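Local coordinates for protein 3-Hydroxyacyl-CoA dehydrogenase (Ralstonia eutropha H16, PDB 4PZC) that catalyses the NAD-dependent interconversion of (S)-3-hydroxyacyl-CoA and 3-oxoacyl-CoA, with (S)-3-hydroxybutyryl-CoA as a substrate, at residues 18-21 and 22-26; 74-77 and 78-81; 92-95 and 96-100; 245-248 and 249-253. All blocks are in the same frame, centred on the assembly; numbering follows the deposited sequence.

Contact 1 of 4, residues 18-21 and 22-26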
loop_
_atom_site.group_PDB
_atom_site.type_symbol
_atom_site.label_atom_id
_atom_site.label_comp_id
_atom_site.label_asym_id
_atom_site.label_seq_id
_atom_site.Cartn_x
_atom_site.Cartn_y
_atom_site.Cartn_z
ATOM N N ILE A 18 -1.048 15.482 -20.863
ATOM C CA ILE A 18 -1.679 14.623 -21.862
ATOM C C ILE A 18 -1.158 14.996 -23.238
ATOM O O ILE A 18 -0.870 14.124 -24.071
ATOM C CB ILE A 18 -3.214 14.773 -21.953
ATOM C CG1 ILE A 18 -3.898 14.977 -20.599
ATOM C CG2 ILE A 18 -3.788 13.561 -22.662
ATOM C CD1 ILE A 18 -3.513 13.954 -19.568
ATOM N N ALA A 19 -1.074 16.301 -23.478
ATOM C CA ALA A 19 -0.608 16.821 -24.760
ATOM C C ALA A 19 0.715 16.158 -25.125
ATOM O O ALA A 19 0.799 15.375 -26.080
ATOM C CB ALA A 19 -0.458 18.338 -24.700
ATOM N N GLN A 20 1.724 16.447 -24.314
ATOM C CA GLN A 20 3.022 15.852 -24.463
ATOM C C GLN A 20 2.931 14.380 -24.816
ATOM O O GLN A 20 3.538 13.930 -25.792
ATOM C CB GLN A 20 3.801 16.020 -23.160
ATOM C CG GLN A 20 5.093 15.224 -23.120
ATOM C CD GLN A 20 6.096 15.803 -22.161
ATOM O OE1 GLN A 20 5.934 16.921 -21.670
ATOM N NE2 GLN A 20 7.147 15.048 -21.887
ATOM N N ALA A 21 2.162 13.644 -24.016
ATOM C CA ALA A 21 2.163 12.177 -24.060
ATOM C C ALA A 21 1.725 11.655 -25.398
ATOM O O ALA A 21 2.208 10.630 -25.858
ATOM C CB ALA A 21 1.265 11.612 -22.973
ATOM N N CYS A 22 0.781 12.363 -25.997
ATOM C CA CYS A 22 0.347 12.063 -27.341
ATOM C C CYS A 22 1.452 12.441 -28.325
ATOM O O CYS A 22 1.874 11.627 -29.144
ATOM C CB CYS A 22 -0.923 12.855 -27.680
ATOM S SG CYS A 22 -2.262 12.881 -26.456
ATOM N N ALA A 23 1.915 13.684 -28.223
ATOM C CA ALA A 23 2.829 14.282 -29.194
ATOM C C ALA A 23 4.043 13.415 -29.477
ATOM O O ALA A 23 4.362 13.139 -30.638
ATOM C CB ALA A 23 3.287 15.632 -28.700
ATOM N N VAL A 24 4.707 12.973 -28.416
ATOM C CA VAL A 24 5.892 12.126 -28.559
ATOM C C VAL A 24 5.579 10.801 -29.253
ATOM O O VAL A 24 6.458 10.173 -29.838
ATOM C CB VAL A 24 6.559 11.829 -27.202
ATOM C CG1 VAL A 24 6.872 13.134 -26.462
ATOM C CG2 VAL A 24 5.692 10.885 -26.367
ATOM N N VAL A 25 4.322 10.383 -29.184
ATOM C CA VAL A 25 3.854 9.221 -29.922
ATOM C C VAL A 25 3.511 9.626 -31.362
ATOM O O VAL A 25 3.021 8.814 -32.153
ATOM C CB VAL A 25 2.636 8.604 -29.210
ATOM C CG1 VAL A 25 2.086 7.425 -29.992
ATOM C CG2 VAL A 25 3.018 8.175 -27.797
ATOM N N GLY A 26 3.788 10.883 -31.704
ATOM C CA GLY A 26 3.469 11.426 -33.020
ATOM C C GLY A 26 1.987 11.671 -33.236
ATOM O O GLY A 26 1.468 11.419 -34.321
#

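Contact 2 of 4, residues 74-77 and 78-81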
loop_
_atom_site.group_PDB
_atom_site.type_symbol
_atom_site.label_atom_id
_atom_site.label_comp_id
_atom_site.label_asym_id
_atom_site.label_seq_id
_atom_site.Cartn_x
_atom_site.Cartn_y
_atom_site.Cartn_z
ATOM N N SER A 74 -4.451 26.432 -29.332
ATOM C CA SER A 74 -5.368 27.540 -29.701
ATOM C C SER A 74 -6.172 28.113 -28.517
ATOM O O SER A 74 -6.120 27.573 -27.421
ATOM C CB SER A 74 -6.349 27.034 -30.764
ATOM O OG SER A 74 -7.371 27.980 -31.063
ATOM N N THR A 75 -6.888 29.219 -28.742
ATOM C CA THR A 75 -7.920 29.702 -27.797
ATOM C C THR A 75 -9.324 29.616 -28.397
ATOM O O THR A 75 -10.308 29.930 -27.724
ATOM C CB THR A 75 -7.685 31.162 -27.320
ATOM O OG1 THR A 75 -7.999 32.091 -28.368
ATOM C CG2 THR A 75 -6.247 31.379 -26.888
ATOM N N SER A 76 -9.407 29.218 -29.665
ATOM C CA SER A 76 -10.681 29.036 -30.335
ATOM C C SER A 76 -11.075 27.613 -30.074
ATOM O O SER A 76 -10.317 26.686 -30.343
ATOM C CB SER A 76 -10.557 29.261 -31.841
ATOM O OG SER A 76 -9.512 30.176 -32.124
ATOM N N TYR A 77 -12.277 27.440 -29.571
ATOM C CA TYR A 77 -12.735 26.130 -29.168
ATOM C C TYR A 77 -13.424 25.483 -30.366
ATOM O O TYR A 77 -13.798 24.308 -30.316
ATOM C CB TYR A 77 -13.647 26.246 -27.949
ATOM C CG TYR A 77 -13.196 27.348 -27.017
ATOM C CD1 TYR A 77 -13.565 28.687 -27.257
ATOM C CD2 TYR A 77 -12.385 27.074 -25.916
ATOM C CE1 TYR A 77 -13.152 29.713 -26.424
ATOM C CE2 TYR A 77 -11.962 28.096 -25.072
ATOM C CZ TYR A 77 -12.350 29.415 -25.331
ATOM O OH TYR A 77 -11.945 30.442 -24.510
ATOM N N ASP A 78 -13.573 26.259 -31.445
ATOM C CA ASP A 78 -13.942 25.721 -32.756
ATOM C C ASP A 78 -12.828 24.843 -33.348
ATOM O O ASP A 78 -13.105 23.995 -34.197
ATOM C CB ASP A 78 -14.329 26.848 -33.728
ATOM C CG ASP A 78 -15.760 27.344 -33.512
ATOM O OD1 ASP A 78 -16.687 26.705 -34.067
ATOM O OD2 ASP A 78 -15.956 28.367 -32.803
ATOM N N ASP A 79 -11.587 25.006 -32.881
ATOM C CA ASP A 79 -10.465 24.190 -33.385
ATOM C C ASP A 79 -10.661 22.702 -33.064
ATOM O O ASP A 79 -10.076 21.821 -33.691
ATOM C CB ASP A 79 -9.123 24.728 -32.853
ATOM C CG ASP A 79 -8.763 26.108 -33.448
ATOM O OD1 ASP A 79 -9.601 26.687 -34.163
ATOM O OD2 ASP A 79 -7.656 26.632 -33.208
ATOM N N LEU A 80 -11.548 22.446 -32.114
ATOM C CA LEU A 80 -11.927 21.093 -31.729
ATOM C C LEU A 80 -12.817 20.381 -32.759
ATOM O O LEU A 80 -13.140 19.205 -32.577
ATOM C CB LEU A 80 -12.612 21.129 -30.353
ATOM C CG LEU A 80 -11.764 21.804 -29.259
ATOM C CD1 LEU A 80 -12.468 21.821 -27.909
ATOM C CD2 LEU A 80 -10.401 21.134 -29.150
ATOM N N LYS A 81 -13.222 21.080 -33.821
ATOM C CA LYS A 81 -13.820 20.412 -34.978
ATOM C C LYS A 81 -12.746 19.597 -35.727
ATOM O O LYS A 81 -13.039 18.538 -36.282
ATOM C CB LYS A 81 -14.481 21.408 -35.940
ATOM C CG LYS A 81 -15.771 22.066 -35.449
ATOM C CD LYS A 81 -16.500 22.809 -36.582
ATOM C CE LYS A 81 -17.516 23.830 -36.083
ATOM N NZ LYS A 81 -18.861 23.220 -35.909
#

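Contact 3 of 4, residues 92-95 and 96-100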
loop_
_atom_site.group_PDB
_atom_site.type_symbol
_atom_site.label_atom_id
_atom_site.label_comp_id
_atom_site.label_asym_id
_atom_site.label_seq_id
_atom_site.Cartn_x
_atom_site.Cartn_y
_atom_site.Cartn_z
ATOM N N GLU A 92 -11.841 20.574 -11.883
ATOM C CA GLU A 92 -12.603 19.709 -10.990
ATOM C C GLU A 92 -13.773 20.425 -10.282
ATOM O O GLU A 92 -14.386 19.836 -9.398
ATOM C CB GLU A 92 -11.666 19.091 -9.949
ATOM C CG GLU A 92 -10.623 18.175 -10.572
ATOM C CD GLU A 92 -11.161 16.787 -10.916
ATOM O OE1 GLU A 92 -12.385 16.519 -10.861
ATOM O OE2 GLU A 92 -10.323 15.940 -11.241
ATOM N N ASN A 93 -14.079 21.676 -10.653
ATOM C CA ASN A 93 -15.375 22.266 -10.311
ATOM C C ASN A 93 -16.479 21.640 -11.156
ATOM O O ASN A 93 -16.358 21.597 -12.383
ATOM C CB ASN A 93 -15.415 23.785 -10.508
ATOM C CG ASN A 93 -16.738 24.395 -10.030
ATOM O OD1 ASN A 93 -17.760 24.343 -10.732
ATOM N ND2 ASN A 93 -16.735 24.948 -8.822
ATOM N N TYR A 94 -17.567 21.210 -10.509
ATOM C CA TYR A 94 -18.612 20.500 -11.212
ATOM C C TYR A 94 -19.405 21.407 -12.136
ATOM O O TYR A 94 -19.550 21.145 -13.341
ATOM C CB TYR A 94 -19.547 19.825 -10.223
ATOM C CG TYR A 94 -20.636 19.025 -10.902
ATOM C CD1 TYR A 94 -20.365 17.776 -11.469
ATOM C CD2 TYR A 94 -21.925 19.534 -11.009
ATOM C CE1 TYR A 94 -21.359 17.053 -12.102
ATOM C CE2 TYR A 94 -22.924 18.821 -11.632
ATOM C CZ TYR A 94 -22.645 17.584 -12.171
ATOM O OH TYR A 94 -23.663 16.905 -12.786
ATOM N N ASP A 95 -19.928 22.482 -11.575
ATOM C CA ASP A 95 -20.699 23.393 -12.386
ATOM C C ASP A 95 -19.862 23.765 -13.591
ATOM O O ASP A 95 -20.309 23.641 -14.742
ATOM C CB ASP A 95 -21.111 24.613 -11.574
ATOM C CG ASP A 95 -22.218 24.290 -10.575
ATOM O OD1 ASP A 95 -23.031 23.395 -10.876
ATOM O OD2 ASP A 95 -22.282 24.920 -9.496
ATOM N N LEU A 96 -18.625 24.175 -13.344
ATOM C CA LEU A 96 -17.784 24.620 -14.450
ATOM C C LEU A 96 -17.466 23.470 -15.418
ATOM O O LEU A 96 -17.608 23.612 -16.637
ATOM C CB LEU A 96 -16.501 25.289 -13.952
ATOM C CG LEU A 96 -15.624 25.844 -15.096
ATOM C CD1 LEU A 96 -16.222 27.116 -15.703
ATOM C CD2 LEU A 96 -14.196 26.083 -14.649
ATOM N N LYS A 97 -17.045 22.340 -14.867
ATOM C CA LYS A 97 -16.822 21.140 -15.663
ATOM C C LYS A 97 -17.946 20.931 -16.662
ATOM O O LYS A 97 -17.677 20.727 -17.848
ATOM C CB LYS A 97 -16.713 19.902 -14.762
ATOM C CG LYS A 97 -15.916 18.743 -15.350
ATOM C CD LYS A 97 -15.178 17.997 -14.237
ATOM C CE LYS A 97 -14.218 16.932 -14.756
ATOM N NZ LYS A 97 -12.848 17.411 -15.095
ATOM N N VAL A 98 -19.194 20.988 -16.180
ATOM C CA VAL A 98 -20.379 20.779 -17.036
ATOM C C VAL A 98 -20.320 21.725 -18.235
ATOM O O VAL A 98 -20.179 21.284 -19.387
ATOM C CB VAL A 98 -21.719 20.973 -16.248
ATOM C CG1 VAL A 98 -22.905 21.209 -17.173
ATOM C CG2 VAL A 98 -22.007 19.767 -15.356
ATOM N N LYS A 99 -20.408 23.024 -17.946
ATOM C CA LYS A 99 -20.413 24.055 -18.981
ATOM C C LYS A 99 -19.433 23.711 -20.100
ATOM O O LYS A 99 -19.820 23.622 -21.267
ATOM C CB LYS A 99 -20.066 25.410 -18.371
ATOM C CG LYS A 99 -21.271 26.197 -17.881
ATOM C CD LYS A 99 -20.950 26.999 -16.614
ATOM C CE LYS A 99 -22.176 27.725 -16.052
ATOM N NZ LYS A 99 -22.393 27.395 -14.608
ATOM N N ILE A 100 -18.176 23.487 -19.730
ATOM C CA ILE A 100 -17.151 23.107 -20.699
ATOM C C ILE A 100 -17.581 21.958 -21.608
ATOM O O ILE A 100 -17.439 22.049 -22.828
ATOM C CB ILE A 100 -15.826 22.710 -20.035
ATOM C CG1 ILE A 100 -15.235 23.884 -19.236
ATOM C CG2 ILE A 100 -14.825 22.240 -21.087
ATOM C CD1 ILE A 100 -14.252 23.454 -18.165
#

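Contact 4 of 4, residues 245-248 and 249-253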
loop_
_atom_site.group_PDB
_atom_site.type_symbol
_atom_site.label_atom_id
_atom_site.label_comp_id
_atom_site.label_asym_id
_atom_site.label_seq_id
_atom_site.Cartn_x
_atom_site.Cartn_y
_atom_site.Cartn_z
ATOM N N GLU A 245 -14.338 12.334 2.073
ATOM C CA GLU A 245 -15.669 12.900 2.275
ATOM C C GLU A 245 -16.550 12.381 1.146
ATOM O O GLU A 245 -17.723 12.105 1.320
ATOM C CB GLU A 245 -15.664 14.443 2.301
ATOM C CG GLU A 245 -14.820 15.086 3.409
ATOM C CD GLU A 245 -15.618 15.657 4.583
ATOM O OE1 GLU A 245 -16.488 14.933 5.090
ATOM O OE2 GLU A 245 -15.357 16.817 5.021
ATOM N N VAL A 246 -15.957 12.232 -0.022
ATOM C CA VAL A 246 -16.674 11.709 -1.177
ATOM C C VAL A 246 -17.094 10.251 -0.999
ATOM O O VAL A 246 -18.229 9.856 -1.303
ATOM C CB VAL A 246 -15.807 11.917 -2.434
ATOM C CG1 VAL A 246 -16.127 10.911 -3.528
ATOM C CG2 VAL A 246 -16.002 13.343 -2.923
ATOM N N LEU A 247 -16.177 9.441 -0.505
ATOM C CA LEU A 247 -16.501 8.056 -0.286
ATOM C C LEU A 247 -17.665 7.905 0.712
ATOM O O LEU A 247 -18.642 7.220 0.399
ATOM C CB LEU A 247 -15.276 7.299 0.165
ATOM C CG LEU A 247 -14.161 7.155 -0.881
ATOM C CD1 LEU A 247 -13.022 6.339 -0.286
ATOM C CD2 LEU A 247 -14.596 6.492 -2.171
ATOM N N TYR A 248 -17.571 8.548 1.884
ATOM C CA TYR A 248 -18.662 8.529 2.897
ATOM C C TYR A 248 -19.977 9.064 2.323
ATOM O O TYR A 248 -21.055 8.522 2.549
ATOM C CB TYR A 248 -18.256 9.317 4.189
ATOM C CG TYR A 248 -19.368 9.488 5.233
ATOM C CD1 TYR A 248 -19.993 8.385 5.797
ATOM C CD2 TYR A 248 -19.793 10.756 5.646
ATOM C CE1 TYR A 248 -21.024 8.528 6.729
ATOM C CE2 TYR A 248 -20.820 10.905 6.584
ATOM C CZ TYR A 248 -21.442 9.791 7.124
ATOM O OH TYR A 248 -22.460 9.930 8.057
ATOM N N THR A 249 -19.884 10.121 1.554
ATOM C CA THR A 249 -21.078 10.773 1.085
ATOM C C THR A 249 -21.705 10.005 -0.060
ATOM O O THR A 249 -22.902 9.855 -0.076
ATOM C CB THR A 249 -20.795 12.240 0.705
ATOM O OG1 THR A 249 -20.189 12.877 1.824
ATOM C CG2 THR A 249 -22.088 12.984 0.398
ATOM N N GLU A 250 -20.897 9.512 -1.006
ATOM C CA GLU A 250 -21.428 8.804 -2.192
ATOM C C GLU A 250 -21.886 7.394 -1.818
ATOM O O GLU A 250 -22.990 7.020 -2.152
ATOM C CB GLU A 250 -20.423 8.781 -3.362
ATOM C CG GLU A 250 -20.044 10.153 -3.969
ATOM C CD GLU A 250 -21.241 11.025 -4.401
ATOM O OE1 GLU A 250 -22.337 10.464 -4.668
ATOM O OE2 GLU A 250 -21.091 12.282 -4.473
ATOM N N PHE A 251 -21.072 6.653 -1.069
ATOM C CA PHE A 251 -21.475 5.340 -0.540
ATOM C C PHE A 251 -22.499 5.375 0.575
ATOM O O PHE A 251 -23.191 4.347 0.796
ATOM C CB PHE A 251 -20.277 4.542 -0.052
ATOM C CG PHE A 251 -19.485 3.965 -1.159
ATOM C CD1 PHE A 251 -20.104 3.157 -2.104
ATOM C CD2 PHE A 251 -18.123 4.238 -1.282
ATOM C CE1 PHE A 251 -19.377 2.632 -3.149
ATOM C CE2 PHE A 251 -17.383 3.714 -2.324
ATOM C CZ PHE A 251 -18.015 2.912 -3.267
ATOM N N ALA A 252 -22.587 6.533 1.245
ATOM C CA ALA A 252 -23.469 6.725 2.397
ATOM C C ALA A 252 -23.190 5.695 3.462
ATOM O O ALA A 252 -24.129 5.089 3.974
ATOM C CB ALA A 252 -24.940 6.674 1.996
ATOM N N ASP A 253 -21.907 5.524 3.804
ATOM C CA ASP A 253 -21.444 4.427 4.674
ATOM C C ASP A 253 -20.265 4.876 5.579
ATOM O O ASP A 253 -19.186 5.186 5.076
ATOM C CB ASP A 253 -21.063 3.248 3.773
ATOM C CG ASP A 253 -20.701 1.975 4.521
ATOM O OD1 ASP A 253 -20.694 1.860 5.778
ATOM O OD2 ASP A 253 -20.406 1.040 3.762
#

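Contact 1 of 4, residues 18-21 and 22-26
Ile-18 and Cys-22 meet one turn apart on helix 13-23, the helix of the first beta-alpha-beta unit of the Rossmann fold, where the chain runs out through a Schellman motif toward strand 28-32. Backbone bonds carry most of this contact. Cys-22 N donates to Ile-18 O, Ala-23 N to Ala-19 O at 2.9 Å and Val-24 N to Gln-20 O at 3.0 Å, the last two almost straight. Gly-26, with its positive phi of 73°, then turns the chain out of the helix, and its N donates back to Ala-23 O.

The apolar contact is between Ile-18 CG2 and Cys-22 SG, 4.1 Å apart, on the side where Ile-8, Val-29 and Leu-27 pack, so this face of the helix sits against the sheet. Gln-20 points elsewhere: it packs among Val-46, Leu-50 and Leu-53 of helix 36-54, and its NE2 makes a weak hydrogen bond to Ser-49 OG, a predicted CoA-binding residue.

At the outgoing end two valine methyls lie against one carbonyl: Val-24 CG2 is 3.5 Å from Ala-21 O, and Val-25 CG2, set anti to its own carbonyl carbon, is 3.2 Å from that same oxygen.

Contact 2 of 4, residues 74-77 and 78-81
Ser-74 and Asp-79 meet in a local, largely polar contact at the surface, round the turn that leads from strand 71-72 into a short 3-10 segment at 79-81, on the way to strand 85-88. Ser-74 points across the turn, and the carboxylate end of Asp-79 comes to meet it. Asp-79 CG stands anti to its carbonyl carbon (chi1 -68°), which swings the carboxylate back over the preceding residues. Ser-74 OG donates to Asp-79 OD2, although the exact place of that carboxylate oxygen is doubtful in the model. The other oxygen, OD1 of Asp-79, lies 3.6 Å from Ser-76 CB.

The same serine hydroxyl also works as an acceptor. Ser-76 N donates to Ser-74 OG at 2.8 Å, which makes an ST turn, and Ser-76 OG adds a weak bond to it.

The turn belongs to the NAD-binding Rossmann domain and seats Tyr-77 and Leu-80 on strand 28-32. Asp-33, a residue seen to bind NAD, lies about 7 Å from the Tyr-77 side chain at the nearest atoms.

Backbone bonds lead into the 3-10 turn. Asp-79 N donates to Ser-76 O at 3.3 Å, arriving from well above the carbonyl plane, 63° out of it, and Leu-80 N makes a weak bond to Tyr-77 O.

On the side turned to the sheet, Leu-80 CG lies against Tyr-77 O, 3.4 Å away. The apolar packing is that of Leu-80 on Val-30, Val-32 and Val-108, and of Tyr-77 on Val-32 and Ile-34. Thr-75 O lies 3.1 Å above one face of the Tyr-77 ring, offset toward the rim.

Contact 3 of 4, residues 92-95 and 96-100
With CG anti to the backbone N (chi1 -175°), the Asn-93 side chain turns forward so that OD1 meets Leu-96 N. The distance from Leu-96 N to Asn-93 OD1 is 2.8 Å. This bond is nearly straight, at 174°, and its donor is tilted 16° from the amide plane. Tyr-94 has much the same first torsion, which lays its ring beside Val-98 one turn on. Val-98 CG2 sits over one face, 4.1 Å from the ring centroid and offset toward the rim, a CH-pi contact. The Tyr-94 side chain also touches Ile-121, Lys-125 and Leu-126.

Asn-93 is the N-cap of helix 94-107, which follows strand 85-88 in a beta-alpha-beta unit of the Rossmann domain. Its side chain takes up one N-H of the first turn, while its backbone O accepts from Lys-97 N at 2.7 Å. Further bonds run from Val-98 N to Tyr-94 O and from Lys-99 N to Asp-95 O.

Glu-92, a residue seen to bind NAD, though none is bound to this chain here, and Lys-97, predicted to do so, lie near each other without forming a salt bridge: Glu-92 OE1 is 4.4 Å from Lys-97 NZ. The carboxylate is held instead by Thr-118 OG1 and Ser-119 N. The ammonium group of Lys-97 forms a salt bridge with Glu-88 and donates to Thr-91 O and Asn-117 O.

Contact 4 of 4, residues 245-248 and 249-253
Thr-249 OG1 turns back on Glu-245 O, the closest side-chain approach in this last turn of helix 237-251 of the C-terminal domain. Because OG1 stands anti to its carbonyl carbon, beside the backbone N (chi1 -54°), the hydroxyl donates to Glu-245 O at 2.6 Å while Thr-249 N donates to the same oxygen at 2.9 Å. The two donors come from opposite faces of the carbonyl plane.

The packed side is apolar. Leu-247 and Phe-251 lie side by side, pointing the same way, with Leu-247 CD2 3.9 Å from Phe-251 CE2. Both rest on Pro-185, Leu-247 also touches Pro-195, and the Phe-251 ring meets that of Tyr-256.

The rest of the turn is looser. On one flank Val-246 CG1 lies 4.0 Å from Glu-250 CG; on another the Tyr-248 ring brings CD1 to within 3.4 Å of Asp-253 O, which lies at the ring edge. Ala-252, at positive phi, ends the helix, and Ala-252 N and Asp-253 N make weak bonds to Tyr-248 O.

Beyond the helix end, Asp-253 OD2 forms a salt bridge with Arg-257 of the second subunit, so the chemistry here implies a charged link across the dimer interface.

Overall arrangement
From the N terminus the chain meets the four contacts in series; each is a local contact within one unbroken run of chain, so none encloses a loop, and none nests within or crosses another. Contact 1 finishes helix 13-23 before strand 28-32. Contact 2 shapes the loop between strands 71-72 and 85-88 and packs on strand 28-32, its centre about 18 Å from that of contact 1. Contact 3 starts helix 94-107, whose later part touches contact 2 through Gln-103 and Ile-107. These three belong to the NAD-binding domain. Contact 4 ends helix 237-251 in the C-terminal domain; its nearest atoms come about 9 Å from contact 3, while its centre is about 36 Å from that of contact 1.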